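Local coordinates for protein exopolyphosphatase (Cytophaga hutchinsonii, PDB 3MDQ) that probably hydrolyses inorganic polyphosphate, releasing phosphate from chain ends, as an exopolyphosphatase of the Ppx/GppA family within the actin-like ATPase clan, at residues F145-W155 with L192-W202; C210-A218 with R269-I280. All blocks are in the same frame, centred on the assembly; numbering follows the deposited sequence.

Contact 1: F145-W155 with L192-W202; sequences FIIGNKNEILW and LVPLEKAINTW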
loop_
_atom_site.group_PDB
_atom_site.type_symbol
_atom_site.label_atom_id
_atom_site.label_comp_id
_atom_site.label_asym_id
_atom_site.label_seq_id
_atom_site.Cartn_x
_atom_site.Cartn_y
_atom_site.Cartn_z
ATOM N N PHE A 145 5.705 8.440 -0.421
ATOM C CA PHE A 145 6.841 8.523 -1.298
ATOM C C PHE A 145 8.096 8.606 -0.461
ATOM O O PHE A 145 8.130 9.363 0.538
ATOM C CB PHE A 145 6.766 9.756 -2.160
ATOM C CG PHE A 145 5.638 9.757 -3.160
ATOM C CD1 PHE A 145 5.774 9.130 -4.367
ATOM C CD2 PHE A 145 4.464 10.427 -2.879
ATOM C CE1 PHE A 145 4.737 9.134 -5.278
ATOM C CE2 PHE A 145 3.448 10.453 -3.799
ATOM C CZ PHE A 145 3.580 9.826 -4.993
ATOM N N ILE A 146 9.109 7.817 -0.825
ATOM C CA ILE A 146 10.377 7.810 -0.122
ATOM C C ILE A 146 11.535 7.837 -1.126
ATOM O O ILE A 146 11.515 7.050 -2.102
ATOM C CB ILE A 146 10.558 6.562 0.776
ATOM C CG1 ILE A 146 9.335 6.287 1.657
ATOM C CG2 ILE A 146 11.848 6.687 1.624
ATOM C CD1 ILE A 146 8.387 5.279 1.082
ATOM N N ILE A 147 12.525 8.716 -0.921
ATOM C CA ILE A 147 13.724 8.724 -1.726
ATOM C C ILE A 147 14.865 8.209 -0.875
ATOM O O ILE A 147 15.074 8.729 0.192
ATOM C CB ILE A 147 14.038 10.095 -2.303
ATOM C CG1 ILE A 147 12.936 10.559 -3.251
ATOM C CG2 ILE A 147 15.418 10.108 -3.005
ATOM C CD1 ILE A 147 13.047 11.992 -3.744
ATOM N N GLY A 148 15.537 7.158 -1.333
ATOM C CA GLY A 148 16.631 6.587 -0.570
ATOM C C GLY A 148 17.366 5.508 -1.306
ATOM O O GLY A 148 17.258 5.362 -2.531
ATOM N N ASN A 149 18.138 4.728 -0.546
ATOM C CA ASN A 149 18.942 3.622 -1.103
ATOM C C ASN A 149 19.044 2.535 -0.077
ATOM O O ASN A 149 18.222 2.482 0.802
ATOM C CB ASN A 149 20.309 4.144 -1.577
ATOM C CG ASN A 149 21.105 4.794 -0.454
ATOM O OD1 ASN A 149 20.954 4.469 0.715
ATOM N ND2 ASN A 149 21.992 5.710 -0.825
ATOM N N LYS A 150 20.025 1.632 -0.189
ATOM C CA LYS A 150 20.066 0.473 0.670
ATOM C C LYS A 150 20.261 0.807 2.131
ATOM O O LYS A 150 19.904 -0.006 3.002
ATOM C CB LYS A 150 21.170 -0.520 0.243
ATOM C CG LYS A 150 22.591 -0.074 0.502
ATOM C CD LYS A 150 23.549 -1.236 0.165
ATOM C CE LYS A 150 25.000 -0.888 0.461
ATOM N NZ LYS A 150 25.894 -2.009 0.039
ATOM N N ASN A 151 20.876 1.972 2.375
ATOM C CA ASN A 151 21.306 2.402 3.720
ATOM C C ASN A 151 20.534 3.566 4.378
ATOM O O ASN A 151 20.518 3.699 5.613
ATOM C CB ASN A 151 22.774 2.822 3.650
ATOM C CG ASN A 151 23.708 1.669 3.298
ATOM O OD1 ASN A 151 24.428 1.724 2.299
ATOM N ND2 ASN A 151 23.698 0.628 4.111
ATOM N N GLU A 152 19.914 4.418 3.567
ATOM C CA GLU A 152 19.507 5.737 4.003
ATOM C C GLU A 152 18.154 6.093 3.409
ATOM O O GLU A 152 17.863 5.731 2.269
ATOM C CB GLU A 152 20.451 6.819 3.464
ATOM C CG GLU A 152 21.714 7.187 4.185
ATOM C CD GLU A 152 22.364 8.413 3.470
ATOM O OE1 GLU A 152 22.962 8.225 2.389
ATOM O OE2 GLU A 152 22.169 9.535 3.955
ATOM N N ILE A 153 17.396 6.878 4.167
ATOM C CA ILE A 153 16.275 7.652 3.645
ATOM C C ILE A 153 16.721 9.098 3.558
ATOM O O ILE A 153 17.078 9.735 4.564
ATOM C CB ILE A 153 15.015 7.512 4.516
ATOM C CG1 ILE A 153 14.503 6.062 4.434
ATOM C CG2 ILE A 153 13.990 8.582 4.097
ATOM C CD1 ILE A 153 13.367 5.743 5.415
ATOM N N LEU A 154 16.685 9.630 2.343
ATOM C CA LEU A 154 17.025 11.006 2.067
ATOM C C LEU A 154 15.873 11.971 2.252
ATOM O O LEU A 154 16.055 13.112 2.688
ATOM C CB LEU A 154 17.578 11.088 0.641
ATOM C CG LEU A 154 18.842 10.242 0.387
ATOM C CD1 LEU A 154 19.229 10.185 -1.122
ATOM C CD2 LEU A 154 20.034 10.784 1.209
ATOM N N TRP A 155 14.662 11.508 1.933
ATOM C CA TRP A 155 13.475 12.322 2.012
ATOM C C TRP A 155 12.272 11.370 2.039
ATOM O O TRP A 155 12.285 10.312 1.387
ATOM C CB TRP A 155 13.357 13.266 0.810
ATOM C CG TRP A 155 12.094 14.032 0.695
ATOM C CD1 TRP A 155 11.820 15.274 1.214
ATOM C CD2 TRP A 155 10.922 13.626 -0.018
ATOM N NE1 TRP A 155 10.546 15.658 0.838
ATOM C CE2 TRP A 155 9.982 14.677 0.081
ATOM C CE3 TRP A 155 10.597 12.491 -0.766
ATOM C CZ2 TRP A 155 8.706 14.592 -0.495
ATOM C CZ3 TRP A 155 9.357 12.420 -1.359
ATOM C CH2 TRP A 155 8.429 13.473 -1.219
ATOM N N LEU A 192 1.406 17.597 -5.407
ATOM C CA LEU A 192 2.729 16.943 -5.397
ATOM C C LEU A 192 3.919 17.869 -5.496
ATOM O O LEU A 192 5.037 17.438 -5.732
ATOM C CB LEU A 192 2.792 15.851 -6.470
ATOM C CG LEU A 192 1.796 14.720 -6.256
ATOM C CD1 LEU A 192 1.939 13.815 -7.475
ATOM C CD2 LEU A 192 2.054 13.983 -4.943
ATOM N N VAL A 193 3.714 19.166 -5.272
ATOM C CA VAL A 193 4.835 20.088 -5.318
ATOM C C VAL A 193 6.015 19.686 -4.434
ATOM O O VAL A 193 7.134 19.729 -4.886
ATOM C CB VAL A 193 4.383 21.566 -5.045
ATOM C CG1 VAL A 193 5.604 22.490 -4.988
ATOM C CG2 VAL A 193 3.502 22.025 -6.208
ATOM N N PRO A 194 5.761 19.207 -3.209
ATOM C CA PRO A 194 6.906 18.833 -2.360
ATOM C C PRO A 194 7.648 17.626 -2.949
ATOM O O PRO A 194 8.847 17.499 -2.785
ATOM C CB PRO A 194 6.249 18.503 -1.029
ATOM C CG PRO A 194 4.978 19.311 -1.040
ATOM C CD PRO A 194 4.503 19.261 -2.440
ATOM N N LEU A 195 6.919 16.754 -3.650
ATOM C CA LEU A 195 7.562 15.635 -4.319
ATOM C C LEU A 195 8.430 16.100 -5.483
ATOM O O LEU A 195 9.580 15.657 -5.635
ATOM C CB LEU A 195 6.540 14.599 -4.769
ATOM C CG LEU A 195 7.101 13.473 -5.618
ATOM C CD1 LEU A 195 8.038 12.542 -4.801
ATOM C CD2 LEU A 195 5.962 12.641 -6.190
ATOM N N GLU A 196 7.927 17.044 -6.275
ATOM C CA GLU A 196 8.699 17.558 -7.374
ATOM C C GLU A 196 10.013 18.168 -6.869
ATOM O O GLU A 196 11.092 17.976 -7.463
ATOM C CB GLU A 196 7.936 18.655 -8.107
ATOM C CG GLU A 196 6.822 18.265 -8.939
ATOM C CD GLU A 196 6.356 19.531 -9.681
ATOM O OE1 GLU A 196 5.564 20.304 -9.118
ATOM O OE2 GLU A 196 6.903 19.815 -10.768
ATOM N N LYS A 197 9.915 18.928 -5.785
ATOM C CA LYS A 197 11.079 19.585 -5.207
ATOM C C LYS A 197 12.098 18.561 -4.742
ATOM O O LYS A 197 13.285 18.707 -4.998
ATOM C CB LYS A 197 10.646 20.532 -4.085
ATOM C CG LYS A 197 9.969 21.778 -4.622
ATOM C CD LYS A 197 9.583 22.716 -3.486
ATOM C CE LYS A 197 8.914 23.980 -4.005
ATOM N NZ LYS A 197 8.143 24.622 -2.905
ATOM N N ALA A 198 11.622 17.518 -4.047
ATOM C CA ALA A 198 12.520 16.456 -3.585
ATOM C C ALA A 198 13.202 15.693 -4.705
ATOM O O ALA A 198 14.370 15.324 -4.599
ATOM C CB ALA A 198 11.776 15.508 -2.648
ATOM N N ILE A 199 12.460 15.409 -5.758
ATOM C CA ILE A 199 13.032 14.755 -6.924
ATOM C C ILE A 199 14.117 15.630 -7.546
ATOM O O ILE A 199 15.217 15.157 -7.891
ATOM C CB ILE A 199 11.944 14.402 -7.968
ATOM C CG1 ILE A 199 11.075 13.266 -7.445
ATOM C CG2 ILE A 199 12.559 14.013 -9.342
ATOM C CD1 ILE A 199 9.793 12.961 -8.289
ATOM N N ASN A 200 13.872 16.934 -7.600
ATOM C CA ASN A 200 14.892 17.846 -8.156
ATOM C C ASN A 200 16.133 17.917 -7.299
ATOM O O ASN A 200 17.245 18.017 -7.811
ATOM C CB ASN A 200 14.285 19.239 -8.310
ATOM C CG ASN A 200 13.262 19.305 -9.444
ATOM O OD1 ASN A 200 13.180 18.405 -10.281
ATOM N ND2 ASN A 200 12.476 20.389 -9.472
ATOM N N THR A 201 15.948 17.867 -5.997
ATOM C CA THR A 201 17.046 17.895 -5.031
ATOM C C THR A 201 17.892 16.628 -5.057
ATOM O O THR A 201 19.126 16.692 -5.167
ATOM C CB THR A 201 16.518 18.138 -3.619
ATOM O OG1 THR A 201 15.908 19.426 -3.607
ATOM C CG2 THR A 201 17.640 18.130 -2.574
ATOM N N TRP A 202 17.237 15.470 -4.976
ATOM C CA TRP A 202 17.976 14.206 -4.826
ATOM C C TRP A 202 18.214 13.405 -6.111
ATOM O O TRP A 202 19.080 12.478 -6.099
ATOM C CB TRP A 202 17.284 13.335 -3.776
ATOM C CG TRP A 202 17.235 13.974 -2.439
ATOM C CD1 TRP A 202 16.154 14.549 -1.828
ATOM C CD2 TRP A 202 18.338 14.178 -1.560
ATOM N NE1 TRP A 202 16.507 15.075 -0.609
ATOM C CE2 TRP A 202 17.846 14.857 -0.422
ATOM C CE3 TRP A 202 19.698 13.839 -1.615
ATOM C CZ2 TRP A 202 18.662 15.194 0.654
ATOM C CZ3 TRP A 202 20.508 14.172 -0.540
ATOM C CH2 TRP A 202 19.985 14.845 0.580
#
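W155 lays its indole over A198, whose CB sits above one face only 3.4 Å from the centroid of the W155 five-membered ring. The alanine is short enough to let the helix come this close to the flat group. With CG anti to the backbone N (chi1 173°), the indole runs along the helix, and its six-membered end reaches L195, where CZ3 of W155 meets CD1 of L195 at 3.7 Å. The leucine works in both directions: its other methyl, CD2, stands 3.8 Å from the centroid of the F145 ring, almost on the ring normal. L192 CD2 adds a second touch at F145 CE2. At the other end of the helix the W202 indole lies against L154, whose CB stands over one face, 3.9 Å from the centroid of the W202 six-membered ring, with T201 CG2 against the opposite face. I147 fills the middle, its CG2 3.8 Å from W202 CB and its CD1 beside A198. L154 and W155 both pair with I147, a classic beta bulge that helps both of them face the helix. This is a worked example of a helix packed on a beta hairpin by apolar contacts, running nearly parallel (9°) to strand 145-148. Strand 133-138 continues the floor through L134 and M136, while helix 267-286 closes the F145 and L192 end with L279, H282 and V283.

Contact 2: C210-A218 with R269-I280; sequences CSGTFDTLA and RADMVVVAICLI. With SO4 (sulfate ion), chain E; SO4 (sulfate ion), chain F.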
loop_
_atom_site.group_PDB
_atom_site.type_symbol
_atom_site.label_atom_id
_atom_site.label_comp_id
_atom_site.label_asym_id
_atom_site.label_seq_id
_atom_site.Cartn_x
_atom_site.Cartn_y
_atom_site.Cartn_z
ATOM N N CYS A 210 5.079 -0.393 -4.382
ATOM C CA CYS A 210 4.599 -1.488 -3.553
ATOM C C CYS A 210 3.104 -1.312 -3.217
ATOM O O CYS A 210 2.518 -0.235 -3.414
ATOM C CB CYS A 210 5.463 -1.700 -2.315
ATOM S SG CYS A 210 5.600 -0.256 -1.263
ATOM N N SER A 211 2.584 -2.406 -2.664
ATOM C CA SER A 211 1.215 -2.597 -2.214
ATOM C C SER A 211 0.295 -3.002 -3.340
ATOM O O SER A 211 0.780 -3.354 -4.435
ATOM C CB SER A 211 0.745 -1.401 -1.403
ATOM O OG SER A 211 1.256 -1.525 -0.096
ATOM N N GLY A 212 -1.017 -3.007 -3.115
ATOM C CA GLY A 212 -1.915 -3.813 -3.922
ATOM C C GLY A 212 -1.976 -3.453 -5.386
ATOM O O GLY A 212 -2.051 -4.351 -6.241
ATOM N N THR A 213 -2.005 -2.171 -5.703
ATOM C CA THR A 213 -2.061 -1.740 -7.098
ATOM C C THR A 213 -0.858 -2.283 -7.863
ATOM O O THR A 213 -0.983 -2.878 -8.932
ATOM C CB THR A 213 -2.134 -0.233 -7.255
ATOM O OG1 THR A 213 -3.378 0.223 -6.699
ATOM C CG2 THR A 213 -2.076 0.192 -8.713
ATOM N N PHE A 214 0.330 -2.091 -7.312
ATOM C CA PHE A 214 1.523 -2.576 -7.979
ATOM C C PHE A 214 1.580 -4.107 -8.056
ATOM O O PHE A 214 2.010 -4.647 -9.066
ATOM C CB PHE A 214 2.759 -1.982 -7.302
ATOM C CG PHE A 214 3.031 -0.546 -7.671
ATOM C CD1 PHE A 214 3.616 -0.228 -8.887
ATOM C CD2 PHE A 214 2.745 0.499 -6.778
ATOM C CE1 PHE A 214 3.867 1.075 -9.226
ATOM C CE2 PHE A 214 3.017 1.808 -7.098
ATOM C CZ PHE A 214 3.580 2.118 -8.315
ATOM N N ASP A 215 1.114 -4.805 -7.029
ATOM C CA ASP A 215 1.067 -6.271 -7.061
ATOM C C ASP A 215 0.157 -6.718 -8.187
ATOM O O ASP A 215 0.490 -7.632 -8.946
ATOM C CB ASP A 215 0.537 -6.867 -5.748
ATOM C CG ASP A 215 1.454 -6.658 -4.569
ATOM O OD1 ASP A 215 2.640 -6.377 -4.748
ATOM O OD2 ASP A 215 0.959 -6.823 -3.404
ATOM N N THR A 216 -0.997 -6.041 -8.325
ATOM C CA THR A 216 -1.927 -6.388 -9.411
ATOM C C THR A 216 -1.333 -6.131 -10.803
ATOM O O THR A 216 -1.512 -6.946 -11.731
ATOM C CB THR A 216 -3.300 -5.705 -9.218
ATOM O OG1 THR A 216 -3.963 -6.341 -8.113
ATOM C CG2 THR A 216 -4.195 -5.839 -10.465
ATOM N N LEU A 217 -0.595 -5.031 -10.975
ATOM C CA LEU A 217 0.038 -4.750 -12.252
ATOM C C LEU A 217 1.036 -5.860 -12.591
ATOM O O LEU A 217 1.083 -6.333 -13.730
ATOM C CB LEU A 217 0.728 -3.382 -12.291
ATOM C CG LEU A 217 -0.219 -2.178 -12.093
ATOM C CD1 LEU A 217 0.605 -0.892 -11.983
ATOM C CD2 LEU A 217 -1.251 -2.151 -13.260
ATOM N N ALA A 218 1.832 -6.262 -11.607
ATOM C CA ALA A 218 2.756 -7.349 -11.814
ATOM C C ALA A 218 2.026 -8.632 -12.217
ATOM O O ALA A 218 2.419 -9.306 -13.176
ATOM C CB ALA A 218 3.618 -7.574 -10.579
ATOM N N ARG A 269 -10.122 -2.421 -5.052
ATOM C CA ARG A 269 -9.031 -2.076 -5.972
ATOM C C ARG A 269 -9.551 -1.810 -7.393
ATOM O O ARG A 269 -9.138 -0.834 -8.011
ATOM C CB ARG A 269 -7.968 -3.136 -5.952
ATOM C CG ARG A 269 -6.636 -2.692 -6.637
ATOM C CD ARG A 269 -5.621 -3.806 -6.534
ATOM N NE ARG A 269 -5.446 -4.126 -5.133
ATOM C CZ ARG A 269 -5.129 -5.312 -4.640
ATOM N NH1 ARG A 269 -4.880 -6.371 -5.417
ATOM N NH2 ARG A 269 -5.036 -5.437 -3.332
ATOM N N ALA A 270 -10.474 -2.611 -7.893
ATOM C CA ALA A 270 -11.118 -2.308 -9.175
ATOM C C ALA A 270 -11.680 -0.895 -9.196
ATOM O O ALA A 270 -11.570 -0.196 -10.210
ATOM C CB ALA A 270 -12.224 -3.320 -9.485
ATOM N N ASP A 271 -12.258 -0.463 -8.088
ATOM C CA ASP A 271 -12.833 0.868 -8.035
ATOM C C ASP A 271 -11.817 1.998 -8.188
ATOM O O ASP A 271 -12.129 3.015 -8.825
ATOM C CB ASP A 271 -13.579 1.096 -6.745
ATOM C CG ASP A 271 -14.802 0.220 -6.595
ATOM O OD1 ASP A 271 -15.316 -0.284 -7.612
ATOM O OD2 ASP A 271 -15.221 0.049 -5.414
HETATM N N MSE A 272 -10.625 1.838 -7.614
HETATM C CA MSE A 272 -9.644 2.925 -7.590
HETATM C C MSE A 272 -8.447 2.761 -8.535
HETATM O O MSE A 272 -7.652 3.702 -8.680
HETATM C CB MSE A 272 -9.113 3.103 -6.172
HETATM C CG MSE A 272 -8.411 1.906 -5.646
HETATM SE SE MSE A 272 -7.452 2.471 -4.069
HETATM C CE MSE A 272 -5.686 2.737 -4.894
ATOM N N VAL A 273 -8.302 1.601 -9.179
ATOM C CA VAL A 273 -7.071 1.301 -9.919
ATOM C C VAL A 273 -6.797 2.244 -11.083
ATOM O O VAL A 273 -5.631 2.464 -11.404
ATOM C CB VAL A 273 -6.992 -0.192 -10.311
ATOM C CG1 VAL A 273 -7.930 -0.517 -11.457
ATOM C CG2 VAL A 273 -5.546 -0.599 -10.609
ATOM N N VAL A 274 -7.850 2.793 -11.692
ATOM C CA VAL A 274 -7.619 3.719 -12.815
ATOM C C VAL A 274 -7.003 5.068 -12.329
ATOM O O VAL A 274 -6.010 5.565 -12.896
ATOM C CB VAL A 274 -8.874 3.951 -13.632
ATOM C CG1 VAL A 274 -8.498 4.836 -14.875
ATOM C CG2 VAL A 274 -9.486 2.587 -14.093
ATOM N N VAL A 275 -7.528 5.643 -11.248
ATOM C CA VAL A 275 -6.888 6.829 -10.702
ATOM C C VAL A 275 -5.490 6.543 -10.179
ATOM O O VAL A 275 -4.587 7.370 -10.293
ATOM C CB VAL A 275 -7.785 7.559 -9.647
ATOM C CG1 VAL A 275 -9.067 8.087 -10.331
ATOM C CG2 VAL A 275 -8.145 6.681 -8.454
ATOM N N ALA A 276 -5.281 5.335 -9.645
ATOM C CA ALA A 276 -3.969 4.931 -9.219
ATOM C C ALA A 276 -2.989 4.894 -10.383
ATOM O O ALA A 276 -1.853 5.393 -10.255
ATOM C CB ALA A 276 -4.053 3.567 -8.478
ATOM N N ILE A 277 -3.389 4.285 -11.509
ATOM C CA ILE A 277 -2.486 4.233 -12.680
ATOM C C ILE A 277 -2.213 5.629 -13.244
ATOM O O ILE A 277 -1.118 5.887 -13.743
ATOM C CB ILE A 277 -2.904 3.195 -13.795
ATOM C CG1 ILE A 277 -1.696 2.269 -14.116
ATOM C CG2 ILE A 277 -3.198 3.904 -15.094
ATOM C CD1 ILE A 277 -1.997 0.970 -14.665
ATOM N N CYS A 278 -3.180 6.547 -13.163
ATOM C CA CYS A 278 -2.951 7.937 -13.560
ATOM C C CYS A 278 -1.891 8.570 -12.667
ATOM O O CYS A 278 -1.065 9.319 -13.144
ATOM C CB CYS A 278 -4.238 8.756 -13.473
ATOM S SG CYS A 278 -5.375 8.326 -14.812
ATOM N N LEU A 279 -1.948 8.313 -11.372
ATOM C CA LEU A 279 -0.916 8.836 -10.440
ATOM C C LEU A 279 0.453 8.270 -10.762
ATOM O O LEU A 279 1.443 8.996 -10.758
ATOM C CB LEU A 279 -1.285 8.537 -8.979
ATOM C CG LEU A 279 -0.315 9.004 -7.914
ATOM C CD1 LEU A 279 -0.083 10.516 -8.049
ATOM C CD2 LEU A 279 -0.823 8.626 -6.522
ATOM N N ILE A 280 0.526 6.986 -11.061
ATOM C CA ILE A 280 1.814 6.367 -11.411
ATOM C C ILE A 280 2.385 7.014 -12.686
ATOM O O ILE A 280 3.583 7.364 -12.728
ATOM C CB ILE A 280 1.693 4.830 -11.603
ATOM C CG1 ILE A 280 1.231 4.153 -10.320
ATOM C CG2 ILE A 280 3.078 4.242 -12.014
ATOM C CD1 ILE A 280 0.775 2.655 -10.527
HETATM S S SO4 E . -5.932 -2.119 -2.027
HETATM O O1 SO4 E . -7.327 -1.884 -2.522
HETATM O O2 SO4 E . -5.400 -1.116 -1.141
HETATM O O3 SO4 E . -5.030 -2.079 -3.223
HETATM O O4 SO4 E . -5.785 -3.427 -1.368
HETATM S S SO4 F . -2.265 -7.846 -2.313
HETATM O O1 SO4 F . -3.661 -8.009 -2.733
HETATM O O2 SO4 F . -2.185 -6.713 -1.398
HETATM O O3 SO4 F . -1.457 -7.600 -3.503
HETATM O O4 SO4 F . -1.803 -9.059 -1.630
#
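R269 reaches across to the start of helix 212-218 and lies against G212, whose carbonyl oxygen lies over one face of the guanidinium, toward its rim. Its chain leaves with CG anti to the backbone N (chi1 -166°) and bends at chi3, which turns the flat group toward two sulfates near its edge. NE donates to O3 of the chain E sulfate at 2.8 Å, and NH2 serves both ions, giving 2.9 Å to O4 of chain E and 3.0 Å to O1 of chain F. NH1 holds T216 OG1 at 2.8 Å, tilted 21° from the guanidinium plane, so the threonine helps to fix the rotation of the group. A leucine here would probably leave T216 OG1 without its donor and both sulfates without a shared positive partner. Neighbouring N14, T15 and K35 also bind sulfate, consistent with a site for the phosphates of the substrate. Further on, M272 (a selenomethionine here), V273 and A276 join R269 in forming the hole into which T213 fits as a knob: T213 CG2 is 4.0 Å from V273 CG2, and T213 OG1 lies 3.8 Å from A276 CB. A turn later, I280 carries the apolar end. Its CD1 meets F214 CZ obliquely at 3.6 Å and faces L217 CD1 tip to tip at 3.8 Å. The case illustrates how two helices crossing almost perpendicularly (-89°) can combine anion binding at one end with core packing at the other. Around them, helix 241-253 brings F244 against I280 and L251 against L217, strand 133-138 meets F214 through M136 and I280 through I138, and strand 291-295 backs F214 with I292 and V294.

From the N terminus the chain first builds a five-stranded sheet; only after strand 133-138 does it form the edge hairpin 143-159, then passes through two helices before helix 193-202 returns to it, so contact 1 closes a loop of 36 residues. Strand 206-210 follows, and helix 212-225 opens contact 2, which closes 50 residues later on helix 267-286. The two neither nest nor cross: they stand in series, their centres about 21 Å apart. They are nevertheless joined, since L192 of contact 1 packs on L279 of contact 2, CD1 to CD1 at 3.9 Å. Helix 267-286, which also meets F145 through V283, links the hairpin to the sulfate site, while strand 133-138 touches both.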